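PDB 3LEC: NADB-Rossmann Superfamily protein from Streptococcus agalactiae, which is of unproven function but probably methylates N1 of adenine 22 in tRNA, and binds a zinc ion. Local coordinates for residues F141-E146 and E157-K162; R24-G29 and D92-C97; G56-A61 and V76-G81. All coordinates share one frame; numbering follows the deposited sequence.

From the N terminus, strand 23-28 comes first, the middle one of the five parallel strands; contact 2 (R24-G29 with D92-C97) pairs it with strand 93-99, closing a loop of 62 residues. Nested inside is contact 3 (G56-A61 with V76-G81), which closes a loop of 14 where helix 55-67 packs on strand 74-78, an outermost strand; the two contacts touch where V28 CG1 lies 4.1 Å from G81 CA. Contact 1 (F141-E146 with E157-K162) opens only after contact 2 has closed; its loop of 10 makes the antiparallel hairpin at the other edge. Strand 120-125 bridges contacts 1 and 2, whose centres are about 14 Å apart. All three reach the same seven-stranded sheet.

Contact 1 (F141-E146 and E157-K162); sequences FEIVAE and EILVVK
V160 faces both V144 and A145, and this doubling is a classic beta bulge in the antiparallel ladder between F141-E146 and E157-K162. V160 O accepts from V144 N at 2.8 Å, while V160 N gives its hydrogen to A145 O, also at 2.8 Å; in each case the donor is tilted from the carbonyl plane, by 25° and 22°. Ahead of the bulge, E142 and K162 form a regular hydrogen-bonded pair, with E142 N to K162 O the straighter of its two bonds at the carbonyl end. The register slips by one residue, and E146 then pairs with L159.

The face carrying I143, L159 and V161 is the buried one, closed over by helices. There CB of F141 lies 3.7 Å from V161 CG1, the two side chains crossing at about a right angle, and I143 CD1 reaches L159 CD1 at 4.3 Å. E146 runs alongside L159, its OE2 in a salt bridge with R133, while OE1 takes hydrogen bonds from F178 N and L179 N. Held at both oxygens, the carboxylate has its rotation set and its charge met by R133.

The other face packs closely round V160 but is more open beyond it. A chi1 of -176° divides the valine's methyls, CG1 lying 3.8 Å from V144 CG2 and CG2 4.0 Å from A145 CB. Y18 covers A145 and V160, yet E142, V144, A145 and K162 all stay partly exposed. The K162 chain leads away from strand 141-150, its NZ making weak hydrogen bonds to T120 OG1 and K119 O.

Strand 141-150 is the outermost strand here; strand 155-163 lies inside it and bonds onward to strand 120-125 through L159 and V161. Helices 129-138 and 177-182 cover the I143 face, and zinc ligands D140 and H165 lie just beyond the hairpin's open end.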
loop_
_atom_site.group_PDB
_atom_site.type_symbol
_atom_site.label_atom_id
_atom_site.label_comp_id
_atom_site.label_asym_id
_atom_site.label_seq_id
_atom_site.Cartn_x
_atom_site.Cartn_y
_atom_site.Cartn_z
ATOM N N PHE A 141 7.905 11.850 4.709
ATOM C CA PHE A 141 7.829 11.004 3.522
ATOM C C PHE A 141 7.138 11.714 2.373
ATOM O O PHE A 141 6.324 12.616 2.591
ATOM C CB PHE A 141 7.170 9.663 3.848
ATOM C CG PHE A 141 7.962 8.851 4.821
ATOM C CD1 PHE A 141 9.019 8.077 4.374
ATOM C CD2 PHE A 141 7.657 8.881 6.189
ATOM C CE1 PHE A 141 9.802 7.330 5.276
ATOM C CE2 PHE A 141 8.430 8.133 7.105
ATOM C CZ PHE A 141 9.501 7.365 6.644
ATOM N N GLU A 142 7.501 11.325 1.157
ATOM C CA GLU A 142 6.987 11.931 -0.053
ATOM C C GLU A 142 6.492 10.856 -1.025
ATOM O O GLU A 142 7.178 9.873 -1.295
ATOM C CB GLU A 142 8.061 12.824 -0.701
ATOM C CG GLU A 142 7.663 13.393 -2.062
ATOM C CD GLU A 142 8.656 14.415 -2.597
ATOM O OE1 GLU A 142 8.205 15.510 -2.989
ATOM O OE2 GLU A 142 9.875 14.127 -2.637
ATOM N N ILE A 143 5.282 11.046 -1.530
ATOM C CA ILE A 143 4.736 10.191 -2.576
ATOM C C ILE A 143 5.351 10.635 -3.899
ATOM O O ILE A 143 5.291 11.831 -4.238
ATOM C CB ILE A 143 3.198 10.335 -2.653
ATOM C CG1 ILE A 143 2.565 9.879 -1.328
ATOM C CG2 ILE A 143 2.662 9.537 -3.851
ATOM C CD1 ILE A 143 1.144 10.390 -1.126
ATOM N N VAL A 144 5.945 9.695 -4.636
ATOM C CA VAL A 144 6.607 10.006 -5.926
ATOM C C VAL A 144 5.934 9.394 -7.138
ATOM O O VAL A 144 6.244 9.758 -8.271
ATOM C CB VAL A 144 8.103 9.608 -5.919
ATOM C CG1 VAL A 144 8.842 10.421 -4.920
ATOM C CG2 VAL A 144 8.279 8.084 -5.653
ATOM N N ALA A 145 5.022 8.449 -6.889
ATOM C CA ALA A 145 4.127 7.910 -7.894
ATOM C C ALA A 145 2.904 7.273 -7.220
ATOM O O ALA A 145 2.979 6.811 -6.053
ATOM C CB ALA A 145 4.848 6.879 -8.792
ATOM N N GLU A 146 1.779 7.273 -7.942
ATOM C CA GLU A 146 0.574 6.541 -7.523
ATOM C C GLU A 146 -0.068 5.805 -8.693
ATOM O O GLU A 146 0.041 6.230 -9.844
ATOM C CB GLU A 146 -0.464 7.463 -6.864
ATOM C CG GLU A 146 0.025 8.240 -5.666
ATOM C CD GLU A 146 -1.025 9.181 -5.128
ATOM O OE1 GLU A 146 -1.523 10.019 -5.920
ATOM O OE2 GLU A 146 -1.329 9.103 -3.911
ATOM N N GLU A 157 -5.618 1.270 -4.853
ATOM C CA GLU A 157 -4.613 2.317 -4.978
ATOM C C GLU A 157 -3.263 1.814 -4.525
ATOM O O GLU A 157 -3.178 1.083 -3.538
ATOM C CB GLU A 157 -4.991 3.526 -4.139
ATOM C CG GLU A 157 -6.312 4.178 -4.571
ATOM C CD GLU A 157 -6.581 5.540 -3.964
ATOM O OE1 GLU A 157 -5.702 6.136 -3.307
ATOM O OE2 GLU A 157 -7.715 6.024 -4.147
ATOM N N ILE A 158 -2.212 2.217 -5.246
ATOM C CA ILE A 158 -0.831 1.947 -4.843
ATOM C C ILE A 158 -0.096 3.288 -4.681
ATOM O O ILE A 158 -0.156 4.129 -5.576
ATOM C CB ILE A 158 -0.103 1.062 -5.880
ATOM C CG1 ILE A 158 -0.706 -0.351 -5.907
ATOM C CG2 ILE A 158 1.449 1.064 -5.669
ATOM C CD1 ILE A 158 -0.327 -1.147 -7.180
ATOM N N LEU A 159 0.586 3.466 -3.551
ATOM C CA LEU A 159 1.417 4.647 -3.300
ATOM C C LEU A 159 2.890 4.288 -3.271
ATOM O O LEU A 159 3.283 3.400 -2.540
ATOM C CB LEU A 159 1.053 5.275 -1.953
ATOM C CG LEU A 159 -0.370 5.748 -1.660
ATOM C CD1 LEU A 159 -0.419 6.469 -0.339
ATOM C CD2 LEU A 159 -0.871 6.625 -2.763
ATOM N N VAL A 160 3.709 5.014 -4.039
ATOM C CA VAL A 160 5.168 4.784 -4.058
ATOM C C VAL A 160 5.786 5.942 -3.311
ATOM O O VAL A 160 5.454 7.103 -3.588
ATOM C CB VAL A 160 5.721 4.738 -5.488
ATOM C CG1 VAL A 160 7.226 4.408 -5.463
ATOM C CG2 VAL A 160 4.965 3.705 -6.309
ATOM N N VAL A 161 6.657 5.630 -2.347
ATOM C CA VAL A 161 7.066 6.606 -1.350
ATOM C C VAL A 161 8.581 6.587 -1.185
ATOM O O VAL A 161 9.216 5.536 -1.229
ATOM C CB VAL A 161 6.410 6.292 0.051
ATOM C CG1 VAL A 161 6.897 7.243 1.113
ATOM C CG2 VAL A 161 4.882 6.356 -0.020
ATOM N N LYS A 162 9.161 7.765 -1.021
ATOM C CA LYS A 162 10.557 7.857 -0.611
ATOM C C LYS A 162 10.663 8.892 0.516
ATOM O O LYS A 162 9.711 9.610 0.789
ATOM C CB LYS A 162 11.431 8.255 -1.826
ATOM C CG LYS A 162 11.498 7.135 -2.916
ATOM C CD LYS A 162 12.338 7.479 -4.163
ATOM C CE LYS A 162 13.850 7.366 -3.916
ATOM N NZ LYS A 162 14.333 5.961 -3.794
#

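Contact 2 (R24-G29 and D92-C97); sequences RLLDVG and DTITIC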
loop_
_atom_site.group_PDB
_atom_site.type_symbol
_atom_site.label_atom_id
_atom_site.label_comp_id
_atom_site.label_asym_id
_atom_site.label_seq_id
_atom_site.Cartn_x
_atom_site.Cartn_y
_atom_site.Cartn_z
ATOM N N ARG A 24 16.694 -5.005 -2.002
ATOM C CA ARG A 24 16.684 -5.942 -0.897
ATOM C C ARG A 24 15.438 -5.521 -0.139
ATOM O O ARG A 24 15.367 -4.418 0.376
ATOM C CB ARG A 24 17.950 -5.787 -0.073
ATOM C CG ARG A 24 19.206 -6.040 -0.870
ATOM C CD ARG A 24 20.475 -5.893 -0.012
ATOM N NE ARG A 24 20.471 -6.787 1.162
ATOM C CZ ARG A 24 20.867 -8.058 1.173
ATOM N NH1 ARG A 24 21.346 -8.632 0.078
ATOM N NH2 ARG A 24 20.799 -8.755 2.305
ATOM N N LEU A 25 14.445 -6.402 -0.133
ATOM C CA LEU A 25 13.053 -6.045 0.141
ATOM C C LEU A 25 12.558 -6.720 1.398
ATOM O O LEU A 25 12.853 -7.892 1.608
ATOM C CB LEU A 25 12.189 -6.538 -1.026
ATOM C CG LEU A 25 10.661 -6.521 -0.884
ATOM C CD1 LEU A 25 10.145 -5.116 -0.954
ATOM C CD2 LEU A 25 10.014 -7.377 -1.965
ATOM N N LEU A 26 11.812 -5.980 2.216
ATOM C CA LEU A 26 10.934 -6.583 3.224
ATOM C C LEU A 26 9.466 -6.418 2.821
ATOM O O LEU A 26 8.988 -5.290 2.597
ATOM C CB LEU A 26 11.189 -5.983 4.610
ATOM C CG LEU A 26 10.123 -6.208 5.696
ATOM C CD1 LEU A 26 10.112 -7.645 6.283
ATOM C CD2 LEU A 26 10.227 -5.184 6.792
ATOM N N ASP A 27 8.760 -7.551 2.767
ATOM C CA ASP A 27 7.309 -7.579 2.504
ATOM C C ASP A 27 6.622 -7.860 3.822
ATOM O O ASP A 27 6.689 -8.977 4.335
ATOM C CB ASP A 27 6.967 -8.686 1.495
ATOM C CG ASP A 27 5.571 -8.524 0.865
ATOM O OD1 ASP A 27 4.953 -7.450 1.026
ATOM O OD2 ASP A 27 5.091 -9.481 0.201
ATOM N N VAL A 28 5.973 -6.837 4.370
ATOM C CA VAL A 28 5.366 -6.931 5.695
ATOM C C VAL A 28 3.989 -7.559 5.594
ATOM O O VAL A 28 3.120 -7.034 4.889
ATOM C CB VAL A 28 5.214 -5.556 6.331
ATOM C CG1 VAL A 28 4.686 -5.707 7.764
ATOM C CG2 VAL A 28 6.535 -4.844 6.321
ATOM N N GLY A 29 3.795 -8.673 6.299
ATOM C CA GLY A 29 2.551 -9.441 6.230
ATOM C C GLY A 29 2.348 -9.979 4.832
ATOM O O GLY A 29 1.238 -9.934 4.279
ATOM N N ASP A 92 16.541 -1.991 1.642
ATOM C CA ASP A 92 16.387 -0.662 1.077
ATOM C C ASP A 92 14.944 -0.413 0.649
ATOM O O ASP A 92 14.587 0.721 0.352
ATOM C CB ASP A 92 17.347 -0.458 -0.096
ATOM C CG ASP A 92 17.270 -1.582 -1.123
ATOM O OD1 ASP A 92 18.285 -2.274 -1.306
ATOM O OD2 ASP A 92 16.213 -1.777 -1.749
ATOM N N THR A 93 14.123 -1.465 0.612
ATOM C CA THR A 93 12.726 -1.326 0.167
ATOM C C THR A 93 11.755 -2.121 1.048
ATOM O O THR A 93 12.018 -3.273 1.387
ATOM C CB THR A 93 12.524 -1.813 -1.288
ATOM O OG1 THR A 93 13.485 -1.208 -2.161
ATOM C CG2 THR A 93 11.125 -1.487 -1.790
ATOM N N ILE A 94 10.612 -1.520 1.358
ATOM C CA ILE A 94 9.560 -2.156 2.161
ATOM C C ILE A 94 8.248 -2.095 1.379
ATOM O O ILE A 94 7.898 -1.053 0.821
ATOM C CB ILE A 94 9.426 -1.488 3.534
ATOM C CG1 ILE A 94 10.728 -1.680 4.350
ATOM C CG2 ILE A 94 8.207 -2.030 4.322
ATOM C CD1 ILE A 94 10.704 -0.981 5.726
ATOM N N THR A 95 7.555 -3.224 1.295
ATOM C CA THR A 95 6.202 -3.250 0.738
ATOM C C THR A 95 5.213 -3.619 1.854
ATOM O O THR A 95 5.497 -4.477 2.694
ATOM C CB THR A 95 6.074 -4.233 -0.446
ATOM O OG1 THR A 95 6.605 -5.513 -0.082
ATOM C CG2 THR A 95 6.825 -3.715 -1.695
ATOM N N ILE A 96 4.067 -2.945 1.885
ATOM C CA ILE A 96 2.979 -3.327 2.800
ATOM C C ILE A 96 1.684 -3.261 2.014
ATOM O O ILE A 96 1.314 -2.187 1.555
ATOM C CB ILE A 96 2.873 -2.420 4.054
ATOM C CG1 ILE A 96 4.247 -2.190 4.715
ATOM C CG2 ILE A 96 1.875 -3.017 5.054
ATOM C CD1 ILE A 96 4.249 -1.093 5.789
ATOM N N CYS A 97 1.021 -4.409 1.842
ATOM C CA CYS A 97 -0.172 -4.470 0.970
ATOM C C CYS A 97 -1.325 -5.130 1.684
ATOM O O CYS A 97 -1.116 -5.827 2.679
ATOM C CB CYS A 97 0.110 -5.260 -0.307
ATOM S SG CYS A 97 1.671 -4.864 -1.128
HETATM O O HOH W 1 2.482 -6.789 2.454
#
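R24-V28 runs parallel to the strand beginning at T93, 22° apart with axes 4.7 Å at closest approach, and L26 N to T93 O, T95 N to L26 O and V28 N to T95 O stitch them in the alternating pattern of a parallel ladder. At its start R24 O accepts from both D92 N and T93 N. The N-H of R24 is shared by the D92 carboxylate, OD1 at 3.2 Å on the syn side but out of plane, and OD2 more weakly. T93 OG1 braces this carboxylate with a 2.8 Å bond to OD2 on the anti lone pair.

On the face of L25 and D27, T95 OG1 donates to D27 OD1 at 2.8 Å from well above the carboxylate plane, 57° out of it; chi1 of 50° sets that hydroxyl between backbone N and carbonyl carbon, turned to the aspartate. S30 OG holds OD2, and a water donates to D27 OD1 and accepts from C97 N. L25 CD1 rests against both T93 CG2 and T95 CG2, 3.9 Å and 3.7 Å away. On the reverse face V28 CG2 lies 3.8 Å from I94 CG2 and 3.9 Å from I96 CG1.

Strand 23-28 running into G29 is consistent with the first strand and glycine-containing turn of class I methyltransferases. In this Rossmann-like core, strand 45-52 flanks 23-28 and strand 120-125 flanks 93-99, while helices 34-41 and 10-16 pack on the D27 and T95 face.

Contact 3 (G56-A61 and V76-G81); sequences GPYQSA and VRLANG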
loop_
_atom_site.group_PDB
_atom_site.type_symbol
_atom_site.label_atom_id
_atom_site.label_comp_id
_atom_site.label_asym_id
_atom_site.label_seq_id
_atom_site.Cartn_x
_atom_site.Cartn_y
_atom_site.Cartn_z
ATOM N N GLY A 56 0.202 -19.570 11.157
ATOM C CA GLY A 56 -0.345 -20.022 9.882
ATOM C C GLY A 56 0.329 -19.411 8.656
ATOM O O GLY A 56 0.928 -20.119 7.842
ATOM N N PRO A 57 0.213 -18.084 8.504
ATOM C CA PRO A 57 0.803 -17.392 7.363
ATOM C C PRO A 57 2.297 -17.618 7.321
ATOM O O PRO A 57 2.877 -17.683 6.236
ATOM C CB PRO A 57 0.548 -15.921 7.674
ATOM C CG PRO A 57 -0.624 -15.915 8.600
ATOM C CD PRO A 57 -0.527 -17.167 9.397
ATOM N N TYR A 58 2.924 -17.664 8.494
ATOM C CA TYR A 58 4.368 -17.920 8.572
ATOM C C TYR A 58 4.678 -19.275 7.936
ATOM O O TYR A 58 5.577 -19.381 7.112
ATOM C CB TYR A 58 4.875 -17.848 10.026
ATOM C CG TYR A 58 6.289 -18.388 10.189
ATOM C CD1 TYR A 58 7.391 -17.642 9.778
ATOM C CD2 TYR A 58 6.523 -19.644 10.774
ATOM C CE1 TYR A 58 8.701 -18.133 9.910
ATOM C CE2 TYR A 58 7.828 -20.138 10.911
ATOM C CZ TYR A 58 8.905 -19.371 10.497
ATOM O OH TYR A 58 10.187 -19.867 10.631
ATOM N N GLN A 59 3.924 -20.307 8.316
ATOM C CA GLN A 59 4.166 -21.641 7.780
ATOM C C GLN A 59 3.909 -21.714 6.259
ATOM O O GLN A 59 4.666 -22.362 5.518
ATOM C CB GLN A 59 3.332 -22.681 8.540
ATOM C CG GLN A 59 3.686 -22.793 10.040
ATOM C CD GLN A 59 5.088 -23.331 10.282
ATOM O OE1 GLN A 59 5.714 -23.893 9.383
ATOM N NE2 GLN A 59 5.575 -23.190 11.503
ATOM N N SER A 60 2.843 -21.041 5.816
ATOM C CA SER A 60 2.486 -20.937 4.396
ATOM C C SER A 60 3.622 -20.354 3.565
ATOM O O SER A 60 4.037 -20.919 2.563
ATOM C CB SER A 60 1.251 -20.042 4.225
ATOM O OG SER A 60 0.187 -20.458 5.044
ATOM N N ALA A 61 4.102 -19.189 3.986
ATOM C CA ALA A 61 5.184 -18.519 3.284
ATOM C C ALA A 61 6.442 -19.395 3.272
ATOM O O ALA A 61 7.096 -19.548 2.240
ATOM C CB ALA A 61 5.455 -17.165 3.927
ATOM N N VAL A 76 12.030 -15.979 5.788
ATOM C CA VAL A 76 10.656 -15.874 6.223
ATOM C C VAL A 76 10.756 -15.753 7.727
ATOM O O VAL A 76 11.447 -16.544 8.362
ATOM C CB VAL A 76 9.814 -17.106 5.797
ATOM C CG1 VAL A 76 8.387 -16.982 6.321
ATOM C CG2 VAL A 76 9.839 -17.325 4.278
ATOM N N ARG A 77 10.155 -14.707 8.279
ATOM C CA ARG A 77 10.305 -14.412 9.695
ATOM C C ARG A 77 8.981 -14.175 10.396
ATOM O O ARG A 77 8.042 -13.606 9.813
ATOM C CB ARG A 77 11.262 -13.241 9.899
ATOM C CG ARG A 77 12.640 -13.535 9.320
ATOM C CD ARG A 77 13.669 -12.508 9.714
ATOM N NE ARG A 77 14.883 -12.685 8.924
ATOM C CZ ARG A 77 15.813 -11.747 8.744
ATOM N NH1 ARG A 77 15.701 -10.567 9.333
ATOM N NH2 ARG A 77 16.868 -11.999 7.993
ATOM N N LEU A 78 8.900 -14.643 11.642
ATOM C CA LEU A 78 7.711 -14.437 12.456
ATOM C C LEU A 78 8.035 -13.317 13.408
ATOM O O LEU A 78 8.718 -13.534 14.416
ATOM C CB LEU A 78 7.365 -15.696 13.259
ATOM C CG LEU A 78 5.970 -15.939 13.849
ATOM C CD1 LEU A 78 6.034 -17.162 14.762
ATOM C CD2 LEU A 78 5.417 -14.753 14.606
ATOM N N ALA A 79 7.528 -12.126 13.100
ATOM C CA ALA A 79 7.866 -10.938 13.860
ATOM C C ALA A 79 6.829 -9.847 13.668
ATOM O O ALA A 79 6.219 -9.730 12.597
ATOM C CB ALA A 79 9.269 -10.426 13.454
ATOM N N ASN A 80 6.652 -9.043 14.706
ATOM C CA ASN A 80 5.694 -7.937 14.694
ATOM C C ASN A 80 6.134 -6.781 13.793
ATOM O O ASN A 80 7.130 -6.108 14.069
ATOM C CB ASN A 80 5.463 -7.438 16.128
ATOM N N GLY A 81 5.401 -6.585 12.701
ATOM C CA GLY A 81 5.672 -5.510 11.741
ATOM C C GLY A 81 7.116 -5.400 11.339
ATOM O O GLY A 81 7.747 -6.392 10.916
HETATM O O HOH W 2 12.256 -19.019 9.266
#
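V76 O is met by two groups of the contact, a water and the ring edge of Y58. The water donates to V76 O at 2.8 Å and lies 2.6 Å from Y58 OH, so it bridges the phenol to the strand. CE1 of Y58 approaches the same carbonyl oxygen to 3.5 Å, at the edge and in the plane of the ring. The water-mediated link and this edge contact place the end of the ring beside the backbone of strand 74-78.

The rest of the ring meets apolar groups. CB of L78 sits over one face, 4.0 Å above the plane and displaced toward the rim, close to CD1. V76 CG1 comes within 3.7 Å of CD1 as well, the valine and tyrosine side chains crossing at a slant. With CG anti to the backbone N (chi1 168°), the tyrosine stretches from the helix across to the strand. One turn further on, A61 CB touches the same V76 CG1 at 3.8 Å, so this single methyl meets both Y58 and A61.

Within the helix, G56 O accepts from S60 N. R77, whose CB points away from the helix, forms salt bridges with D89 and D75.

This is the helix-to-strand packing of a beta-alpha-beta unit: strand 45-52 leads into helix 55-67, which returns antiparallel to strand 74-78 at one margin of the sheet. R77 and A79 bond back to strand 45-52 through the backbone, Y58 and A61 also touch E52 of that strand, and L62 and V65 of the same helix extend the cover over V76.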